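Local coordinates for glutathione S-transferase (Agrobacterium tumefaciens, PDB 3LQ7), which probably catalyses the conjugation of glutathione to electrophilic compounds, at residues Pro126-Phe131 and Glu153-Arg158; Lys157-Leu162 and Gly194-Tyr199; Ala164-Arg169 and Gly200-Tyr205. All blocks are in the same frame, centred on the assembly; numbering follows the deposited sequence. Where two conformers were deposited one is given.

The three contacts follow helix 144-166 from its middle to its C-terminal end, inside the all-helical C-terminal domain. Contact 1 sets it against helix 107-137, contact 2 against the loop ahead of helix 200-210, and contact 3 against the first turns of that helix. Contacts 1 and 2 share K157 and R158, have centres about 9 Å apart and meet where Y199 OH lies 3.2 Å from L156 O, a probable hydrogen bond. Contacts 2 and 3, about 10 Å apart between centres, join through L202, which packs on L159 and L162. Contacts 1 and 3 do not touch; about 6 Å separates their nearest atoms. All three also come within reach of the second subunit, contact 3 through W165.

Contact 1: Pro126-Phe131 and Glu153-Arg158; sequences PSILNF and EQLLKR
S127, I128 and F131 of helix 107-137 pack against L155 and R158 of helix 144-166 in a nearly antiparallel helix-helix contact within the C-terminal helical domain of the glutathione S-transferase fold. The two short axes run at 150° to each other and approach to 8.8 Å. No hydrogen bond crosses between the segments; the contact rests on van der Waals packing, with L155 burying more of its surface than any other residue here. Its CG lies anti to the backbone N (chi1 172°), which sends one methyl to I128 and the other to F131, a turn further on. The first, L155 CD1, meets the methylene of the isoleucine's longer branch, 3.7 Å from I128 CG1. The other, L155 CD2, comes up obliquely to the phenylalanine ring and lies 3.6 Å from F131 CD2, the two side chains crossing at about a right angle. The backbones come close as well, the CA atoms of S127 and L155 being 5.2 Å apart, a spacing permitted by the small serine. S127 OG leans on the aliphatic part of the arginine, 3.4 Å from R158 CG, while its own hydrogen bond runs back along its helix to T123 O. R158 bends at chi2 (-89°), so that its methylene groups pass beside the serine while the guanidinium leads on to a salt bridge with E161. The polar ends of both residues therefore find partners outside the contact, and between the helices they meet through oxygen and methylene. Further along, F131 meets the W135 ring and touches L148 of helix 144-166, and I128 touches L190 in the loop after helix 178-188. Across the dimer interface, R158 packs on Q74 of the second subunit, placing this helix pair beside the partner chain.

Contact 2: Lys157-Leu162 and Gly194-Tyr199; sequences KRLDEL and GILKDY
Y199, L159 and D160 carry most of this contact, in which the tyrosine ring lies along one side of helix 144-166. L159 sits over one face of the ring: its CB is 4.0 Å from the centroid of the Y199 ring and 23° off the normal, a CH-pi contact displaced toward the rim that carries the hydroxyl. Beyond it, L159 CD1 fits between two partners, 3.7 Å from both Y199 CE2 and I195 CG2. The leucine CG stands beside the backbone N (chi1 -61°), sending this branch toward the 3-10 turn of 195-198. L196 adds a looser touch. In the C-terminal domain of this glutathione S-transferase, the loop leaving helix 178-188 is thereby laid against helix 144-166 just before helix 200-210 starts, with Y199 at the N-cap position of that helix. At the ring edge, D160 OD1 lies 3.2 Å from Y199 OH, within hydrogen-bonding distance, and the hydroxyl has L156 O as a second neighbour. The carboxylate is turned 53° from the ring plane. L187 of helix 178-188 and L190 of the loop that follows also touch L159.

Contact 3: Ala164-Arg169 and Gly200-Tyr205; sequences AWLGDR and GNLLAY
L166, in the last turn of helix 144-166, pushes one methyl onto the base of Y205 on helix 200-210. L166 CD2 lies 3.8 Å from Y205 CB and approaches the start of the ring obliquely. The same methyl is 4.0 Å from L202 CD1, so it rests between two side chains placed on successive turns. CG of L166 is anti to the backbone N (chi1 -172°), which directs the branch toward helix 200-210. Y205 continues past it into the domain, where its ring packs on M183 and L187 and its hydroxyl hydrogen-bonds to D180.

Beside this apolar patch, N201 makes the polar link. Its ND2 donates to G167 O at 2.9 Å, an N-H...O angle of 153°; the donor lies in the carbonyl plane, on a lone pair, though the oxygen is tilted 16° out of the asparagine amide plane. The amide's other end, OD1, accepts from the hydroxyl of S163 one turn back on helix 144-166, so N201 bridges the last turn and the residue that follows it. G167 leaves the helix with positive phi and, with D168, occupies the corners of a type II' beta turn closed by R169 N to L166 O at 2.9 Å. The C-terminal end of helix 144-166, followed by a positive-phi glycine and a type II' turn, is thus tied by N201 to the first turn of helix 200-210, in the helical C-terminal domain of the glutathione S-transferase fold.

Contact 1: Pro126-Phe131 and Glu153-Arg158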
loop_
_atom_site.group_PDB
_atom_site.type_symbol
_atom_site.label_atom_id
_atom_site.label_comp_id
_atom_site.label_asym_id
_atom_site.label_seq_id
_atom_site.Cartn_x
_atom_site.Cartn_y
_atom_site.Cartn_z
ATOM N N PRO A 126 6.683 -3.451 -3.085
ATOM C CA PRO A 126 7.914 -2.659 -3.273
ATOM C C PRO A 126 9.202 -3.489 -3.342
ATOM O O PRO A 126 10.103 -3.141 -4.107
ATOM C CB PRO A 126 7.933 -1.730 -2.051
ATOM C CG PRO A 126 6.491 -1.602 -1.668
ATOM C CD PRO A 126 5.922 -2.971 -1.910
ATOM N N SER A 127 9.260 -4.583 -2.581
ATOM C CA SER A 127 10.396 -5.512 -2.593
ATOM C C SER A 127 10.572 -6.126 -3.972
ATOM O O SER A 127 11.702 -6.250 -4.466
ATOM C CB SER A 127 10.180 -6.632 -1.582
ATOM O OG SER A 127 9.551 -6.137 -0.414
ATOM N N ILE A 128 9.444 -6.501 -4.578
ATOM C CA ILE A 128 9.397 -7.043 -5.932
ATOM C C ILE A 128 9.815 -5.990 -6.950
ATOM O O ILE A 128 10.687 -6.246 -7.780
ATOM C CB ILE A 128 7.985 -7.622 -6.280
ATOM C CG1 ILE A 128 7.727 -8.897 -5.470
ATOM C CG2 ILE A 128 7.847 -7.909 -7.784
ATOM C CD1 ILE A 128 6.363 -9.555 -5.704
ATOM N N LEU A 129 9.205 -4.809 -6.867
ATOM C CA LEU A 129 9.443 -3.753 -7.839
ATOM C C LEU A 129 10.898 -3.289 -7.884
ATOM O O LEU A 129 11.404 -3.006 -8.969
ATOM C CB LEU A 129 8.523 -2.556 -7.607
ATOM C CG LEU A 129 7.213 -2.496 -8.398
ATOM C CD1 LEU A 129 6.182 -1.672 -7.639
ATOM C CD2 LEU A 129 7.454 -1.907 -9.787
ATOM N N ASN A 130 11.562 -3.207 -6.728
ATOM C CA ASN A 130 12.970 -2.800 -6.648
ATOM C C ASN A 130 13.892 -3.799 -7.363
ATOM O O ASN A 130 14.844 -3.424 -8.028
ATOM C CB ASN A 130 13.404 -2.649 -5.179
ATOM C CG ASN A 130 12.774 -1.437 -4.484
ATOM O OD1 ASN A 130 12.839 -1.312 -3.260
ATOM N ND2 ASN A 130 12.175 -0.542 -5.258
ATOM N N PHE A 131 13.581 -5.088 -7.189
ATOM C CA PHE A 131 14.356 -6.165 -7.793
ATOM C C PHE A 131 14.129 -6.253 -9.291
ATOM O O PHE A 131 15.088 -6.325 -10.061
ATOM C CB PHE A 131 14.041 -7.519 -7.149
ATOM C CG PHE A 131 14.668 -8.690 -7.870
ATOM C CD1 PHE A 131 16.045 -8.894 -7.827
ATOM C CD2 PHE A 131 13.883 -9.581 -8.603
ATOM C CE1 PHE A 131 16.626 -9.967 -8.496
ATOM C CE2 PHE A 131 14.456 -10.655 -9.278
ATOM C CZ PHE A 131 15.827 -10.851 -9.219
ATOM N N GLU A 153 18.256 -10.051 -2.178
ATOM C CA GLU A 153 18.426 -10.417 -0.777
ATOM C C GLU A 153 17.207 -10.014 0.050
ATOM O O GLU A 153 16.670 -10.830 0.805
ATOM C CB GLU A 153 19.684 -9.737 -0.229
ATOM C CG GLU A 153 20.373 -10.462 0.916
ATOM C CD GLU A 153 21.854 -10.116 1.013
ATOM O OE1 GLU A 153 22.214 -8.929 0.850
ATOM O OE2 GLU A 153 22.660 -11.039 1.252
ATOM N N GLN A 154 16.775 -8.764 -0.118
ATOM C CA GLN A 154 15.601 -8.217 0.572
ATOM C C GLN A 154 14.301 -8.883 0.120
ATOM O O GLN A 154 13.404 -9.121 0.933
ATOM C CB GLN A 154 15.496 -6.709 0.336
ATOM C CG GLN A 154 16.684 -5.895 0.840
ATOM C CD GLN A 154 16.732 -4.494 0.245
ATOM O OE1 GLN A 154 17.165 -3.548 0.904
ATOM N NE2 GLN A 154 16.285 -4.356 -1.004
ATOM N N LEU A 155 14.204 -9.165 -1.179
ATOM C CA LEU A 155 13.049 -9.857 -1.742
ATOM C C LEU A 155 12.922 -11.263 -1.175
ATOM O O LEU A 155 11.838 -11.662 -0.749
ATOM C CB LEU A 155 13.124 -9.900 -3.271
ATOM C CG LEU A 155 12.089 -10.749 -4.021
ATOM C CD1 LEU A 155 10.647 -10.307 -3.733
ATOM C CD2 LEU A 155 12.368 -10.704 -5.504
ATOM N N LEU A 156 14.038 -11.991 -1.146
ATOM C CA LEU A 156 14.054 -13.379 -0.684
ATOM C C LEU A 156 13.609 -13.545 0.768
ATOM O O LEU A 156 12.941 -14.521 1.085
ATOM C CB LEU A 156 15.422 -14.032 -0.924
ATOM C CG LEU A 156 15.605 -14.964 -2.131
ATOM C CD1 LEU A 156 15.087 -14.360 -3.437
ATOM C CD2 LEU A 156 17.075 -15.380 -2.274
ATOM N N LYS A 157 13.957 -12.590 1.632
ATOM C CA LYS A 157 13.468 -12.595 3.010
ATOM C C LYS A 157 11.954 -12.379 3.103
ATOM O O LYS A 157 11.288 -13.059 3.882
ATOM C CB LYS A 157 14.218 -11.582 3.879
ATOM C CG LYS A 157 15.512 -12.130 4.463
ATOM C CD LYS A 157 16.039 -11.265 5.601
ATOM C CE LYS A 157 17.276 -11.896 6.238
ATOM N NZ LYS A 157 17.825 -11.072 7.352
ATOM N N ARG A 158 11.427 -11.453 2.298
ATOM C CA ARG A 158 9.981 -11.180 2.227
ATOM C C ARG A 158 9.191 -12.397 1.756
ATOM O O ARG A 158 8.141 -12.714 2.318
ATOM C CB ARG A 158 9.686 -9.998 1.299
ATOM C CG ARG A 158 10.139 -8.645 1.818
ATOM C CD ARG A 158 9.070 -7.982 2.664
ATOM N NE ARG A 158 9.622 -6.879 3.445
ATOM C CZ ARG A 158 9.965 -6.968 4.727
ATOM N NH1 ARG A 158 9.805 -8.110 5.387
ATOM N NH2 ARG A 158 10.466 -5.909 5.353
#

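Contact 2: Lys157-Leu162 and Gly194-Tyr199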
loop_
_atom_site.group_PDB
_atom_site.type_symbol
_atom_site.label_atom_id
_atom_site.label_comp_id
_atom_site.label_asym_id
_atom_site.label_seq_id
_atom_site.Cartn_x
_atom_site.Cartn_y
_atom_site.Cartn_z
ATOM N N LYS A 157 13.957 -12.590 1.632
ATOM C CA LYS A 157 13.468 -12.595 3.010
ATOM C C LYS A 157 11.954 -12.379 3.103
ATOM O O LYS A 157 11.288 -13.059 3.882
ATOM C CB LYS A 157 14.218 -11.582 3.879
ATOM C CG LYS A 157 15.512 -12.130 4.463
ATOM C CD LYS A 157 16.039 -11.265 5.601
ATOM C CE LYS A 157 17.276 -11.896 6.238
ATOM N NZ LYS A 157 17.825 -11.072 7.352
ATOM N N ARG A 158 11.427 -11.453 2.298
ATOM C CA ARG A 158 9.981 -11.180 2.227
ATOM C C ARG A 158 9.191 -12.397 1.756
ATOM O O ARG A 158 8.141 -12.714 2.318
ATOM C CB ARG A 158 9.686 -9.998 1.299
ATOM C CG ARG A 158 10.139 -8.645 1.818
ATOM C CD ARG A 158 9.070 -7.982 2.664
ATOM N NE ARG A 158 9.622 -6.879 3.445
ATOM C CZ ARG A 158 9.965 -6.968 4.727
ATOM N NH1 ARG A 158 9.805 -8.110 5.387
ATOM N NH2 ARG A 158 10.466 -5.909 5.353
ATOM N N LEU A 159 9.712 -13.072 0.734
ATOM C CA LEU A 159 9.102 -14.289 0.212
ATOM C C LEU A 159 9.213 -15.463 1.176
ATOM O O LEU A 159 8.276 -16.259 1.277
ATOM C CB LEU A 159 9.692 -14.667 -1.150
ATOM C CG LEU A 159 9.548 -13.690 -2.317
ATOM C CD1 LEU A 159 10.316 -14.229 -3.502
ATOM C CD2 LEU A 159 8.094 -13.440 -2.702
ATOM N N ASP A 160 10.353 -15.567 1.867
ATOM C CA ASP A 160 10.547 -16.558 2.940
ATOM C C ASP A 160 9.476 -16.401 4.002
ATOM O O ASP A 160 8.841 -17.380 4.389
ATOM C CB ASP A 160 11.933 -16.435 3.599
ATOM C CG ASP A 160 13.046 -17.067 2.766
ATOM O OD1 ASP A 160 12.773 -18.037 2.027
ATOM O OD2 ASP A 160 14.201 -16.589 2.848
ATOM N N GLU A 161 9.280 -15.157 4.443
ATOM C CA GLU A 161 8.257 -14.797 5.422
ATOM C C GLU A 161 6.853 -15.082 4.907
ATOM O O GLU A 161 6.023 -15.615 5.642
ATOM C CB GLU A 161 8.382 -13.323 5.796
ATOM C CG GLU A 161 9.547 -13.020 6.729
ATOM C CD GLU A 161 10.000 -11.577 6.653
ATOM O OE1 GLU A 161 9.323 -10.764 5.985
ATOM O OE2 GLU A 161 11.045 -11.255 7.261
ATOM N N LEU A 162 6.605 -14.745 3.640
ATOM C CA LEU A 162 5.301 -14.972 3.018
ATOM C C LEU A 162 4.988 -16.462 2.900
ATOM O O LEU A 162 3.874 -16.892 3.209
ATOM C CB LEU A 162 5.217 -14.289 1.648
ATOM C CG LEU A 162 3.861 -14.263 0.923
ATOM C CD1 LEU A 162 2.729 -13.733 1.823
ATOM C CD2 LEU A 162 3.944 -13.447 -0.368
ATOM N N GLY A 194 11.438 -15.689 -12.946
ATOM C CA GLY A 194 11.527 -17.097 -12.541
ATOM C C GLY A 194 11.827 -17.370 -11.073
ATOM O O GLY A 194 12.019 -18.525 -10.683
ATOM N N ILE A 195 11.829 -16.316 -10.255
ATOM C CA ILE A 195 12.214 -16.400 -8.839
ATOM C C ILE A 195 11.292 -17.304 -7.995
ATOM O O ILE A 195 11.745 -17.945 -7.042
ATOM C CB ILE A 195 12.431 -14.968 -8.234
ATOM C CG1 ILE A 195 13.928 -14.652 -8.096
ATOM C CG2 ILE A 195 11.803 -14.813 -6.867
ATOM C CD1 ILE A 195 14.706 -14.551 -9.405
ATOM N N LEU A 196 10.023 -17.402 -8.394
ATOM C CA LEU A 196 9.034 -18.222 -7.680
ATOM C C LEU A 196 9.177 -19.739 -7.848
ATOM O O LEU A 196 8.398 -20.498 -7.267
ATOM C CB LEU A 196 7.610 -17.795 -8.045
ATOM C CG LEU A 196 7.088 -16.458 -7.516
ATOM C CD1 LEU A 196 5.641 -16.289 -7.926
ATOM C CD2 LEU A 196 7.230 -16.370 -6.000
ATOM N N LYS A 197 10.164 -20.173 -8.633
ATOM C CA LYS A 197 10.465 -21.600 -8.802
ATOM C C LYS A 197 10.984 -22.257 -7.520
ATOM O O LYS A 197 10.797 -23.460 -7.314
ATOM C CB LYS A 197 11.465 -21.819 -9.943
ATOM C CG LYS A 197 10.823 -22.030 -11.303
ATOM C CD LYS A 197 11.835 -22.569 -12.309
ATOM C CE LYS A 197 11.175 -22.925 -13.637
ATOM N NZ LYS A 197 12.106 -23.663 -14.545
ATOM N N ASP A 198 11.623 -21.469 -6.658
ATOM C CA ASP A 198 12.169 -21.986 -5.403
ATOM C C ASP A 198 11.168 -21.943 -4.251
ATOM O O ASP A 198 11.497 -22.318 -3.125
ATOM C CB ASP A 198 13.448 -21.235 -5.029
ATOM C CG ASP A 198 14.505 -21.311 -6.113
ATOM O OD1 ASP A 198 14.652 -22.385 -6.741
ATOM O OD2 ASP A 198 15.185 -20.291 -6.339
ATOM N N TYR A 199 9.949 -21.497 -4.546
ATOM C CA TYR A 199 8.895 -21.383 -3.544
ATOM C C TYR A 199 7.657 -22.137 -4.013
ATOM O O TYR A 199 6.766 -21.560 -4.648
ATOM C CB TYR A 199 8.561 -19.913 -3.284
ATOM C CG TYR A 199 9.689 -19.122 -2.676
ATOM C CD1 TYR A 199 9.858 -19.067 -1.293
ATOM C CD2 TYR A 199 10.590 -18.420 -3.482
ATOM C CE1 TYR A 199 10.897 -18.340 -0.727
ATOM C CE2 TYR A 199 11.633 -17.691 -2.927
ATOM C CZ TYR A 199 11.778 -17.653 -1.548
ATOM O OH TYR A 199 12.803 -16.927 -0.989
#

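Contact 3: Ala164-Arg169 and Gly200-Tyr205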
loop_
_atom_site.group_PDB
_atom_site.type_symbol
_atom_site.label_atom_id
_atom_site.label_comp_id
_atom_site.label_asym_id
_atom_site.label_seq_id
_atom_site.Cartn_x
_atom_site.Cartn_y
_atom_site.Cartn_z
ATOM N N ALA A 164 6.426 -18.908 4.644
ATOM C CA ALA A 164 6.380 -19.481 5.986
ATOM C C ALA A 164 4.995 -19.304 6.592
ATOM O O ALA A 164 4.504 -20.204 7.275
ATOM C CB ALA A 164 7.440 -18.858 6.882
ATOM N N TRP A 165 4.369 -18.154 6.326
ATOM C CA TRP A 165 3.005 -17.889 6.783
ATOM C C TRP A 165 1.985 -18.788 6.098
ATOM O O TRP A 165 1.135 -19.387 6.766
ATOM C CB TRP A 165 2.592 -16.426 6.565
ATOM C CG TRP A 165 1.088 -16.265 6.660
ATOM C CD1 TRP A 165 0.188 -16.250 5.623
ATOM C CD2 TRP A 165 0.312 -16.169 7.861
ATOM N NE1 TRP A 165 -1.092 -16.133 6.105
ATOM C CE2 TRP A 165 -1.046 -16.075 7.474
ATOM C CE3 TRP A 165 0.634 -16.137 9.225
ATOM C CZ2 TRP A 165 -2.082 -15.942 8.402
ATOM C CZ3 TRP A 165 -0.397 -16.011 10.149
ATOM C CH2 TRP A 165 -1.740 -15.913 9.731
ATOM N N LEU A 166 2.051 -18.842 4.768
ATOM C CA LEU A 166 1.065 -19.578 3.982
ATOM C C LEU A 166 1.145 -21.075 4.259
ATOM O O LEU A 166 0.118 -21.726 4.446
ATOM C CB LEU A 166 1.226 -19.293 2.485
ATOM C CG LEU A 166 0.144 -19.857 1.555
ATOM C CD1 LEU A 166 -1.166 -19.076 1.656
ATOM C CD2 LEU A 166 0.640 -19.877 0.123
ATOM N N GLY A 167 2.369 -21.595 4.318
ATOM C CA GLY A 167 2.611 -23.009 4.580
ATOM C C GLY A 167 1.805 -23.896 3.655
ATOM O O GLY A 167 2.081 -23.969 2.457
ATOM N N ASP A 168 0.779 -24.529 4.219
ATOM C CA ASP A 168 -0.063 -25.473 3.492
ATOM C C ASP A 168 -1.478 -24.970 3.207
ATOM O O ASP A 168 -2.298 -25.729 2.690
ATOM C CB ASP A 168 -0.141 -26.804 4.249
ATOM C CG ASP A 168 0.976 -27.760 3.875
ATOM O OD1 ASP A 168 1.942 -27.337 3.203
ATOM O OD2 ASP A 168 0.884 -28.948 4.254
ATOM N N ARG A 169 -1.760 -23.708 3.536
ATOM C CA ARG A 169 -3.085 -23.114 3.302
ATOM C C ARG A 169 -3.428 -23.030 1.812
ATOM O O ARG A 169 -2.533 -22.985 0.962
ATOM C CB ARG A 169 -3.163 -21.701 3.881
ATOM C CG ARG A 169 -3.035 -21.549 5.385
ATOM C CD ARG A 169 -2.970 -20.058 5.707
ATOM N NE ARG A 169 -2.259 -19.773 6.949
ATOM C CZ ARG A 169 -2.846 -19.419 8.091
ATOM N NH1 ARG A 169 -2.109 -19.182 9.168
ATOM N NH2 ARG A 169 -4.167 -19.300 8.161
ATOM N N GLY A 200 7.624 -23.427 -3.689
ATOM C CA GLY A 200 6.601 -24.348 -4.175
ATOM C C GLY A 200 5.182 -23.970 -3.815
ATOM O O GLY A 200 4.302 -23.973 -4.680
ATOM N N ASN A 201 4.957 -23.635 -2.546
ATOM C CA ASN A 201 3.617 -23.253 -2.096
ATOM C C ASN A 201 3.143 -21.922 -2.695
ATOM O O ASN A 201 1.985 -21.803 -3.078
ATOM C CB ASN A 201 3.467 -23.302 -0.561
ATOM C CG ASN A 201 4.351 -22.305 0.166
ATOM O OD1 ASN A 201 5.351 -21.825 -0.366
ATOM N ND2 ASN A 201 3.987 -21.999 1.406
ATOM N N LEU A 202 4.058 -20.960 -2.812
ATOM C CA LEU A 202 3.793 -19.668 -3.449
ATOM C C LEU A 202 3.535 -19.792 -4.953
ATOM O O LEU A 202 2.732 -19.038 -5.521
ATOM C CB LEU A 202 4.968 -18.716 -3.211
ATOM C CG LEU A 202 4.882 -17.610 -2.161
ATOM C CD1 LEU A 202 4.034 -17.993 -0.942
ATOM C CD2 LEU A 202 6.286 -17.203 -1.764
ATOM N N LEU A 203 4.230 -20.733 -5.590
ATOM C CA LEU A 203 4.034 -21.021 -7.004
ATOM C C LEU A 203 2.659 -21.655 -7.211
ATOM O O LEU A 203 1.904 -21.220 -8.077
ATOM C CB LEU A 203 5.155 -21.928 -7.539
ATOM C CG LEU A 203 5.246 -22.257 -9.033
ATOM C CD1 LEU A 203 5.574 -21.024 -9.878
ATOM C CD2 LEU A 203 6.285 -23.351 -9.262
ATOM N N ALA A 204 2.333 -22.659 -6.394
ATOM C CA ALA A 204 1.029 -23.327 -6.458
ATOM C C ALA A 204 -0.112 -22.361 -6.140
ATOM O O ALA A 204 -1.174 -22.424 -6.766
ATOM C CB ALA A 204 0.992 -24.544 -5.527
ATOM N N TYR A 205 0.144 -21.459 -5.189
ATOM C CA TYR A 205 -0.799 -20.427 -4.752
ATOM C C TYR A 205 -1.205 -19.489 -5.889
ATOM O O TYR A 205 -2.395 -19.229 -6.079
ATOM C CB TYR A 205 -0.200 -19.648 -3.573
ATOM C CG TYR A 205 -0.951 -18.410 -3.148
ATOM C CD1 TYR A 205 -2.207 -18.503 -2.529
ATOM C CD2 TYR A 205 -0.396 -17.139 -3.342
ATOM C CE1 TYR A 205 -2.900 -17.354 -2.129
ATOM C CE2 TYR A 205 -1.076 -15.989 -2.941
ATOM C CZ TYR A 205 -2.333 -16.106 -2.340
ATOM O OH TYR A 205 -3.006 -14.971 -1.958
#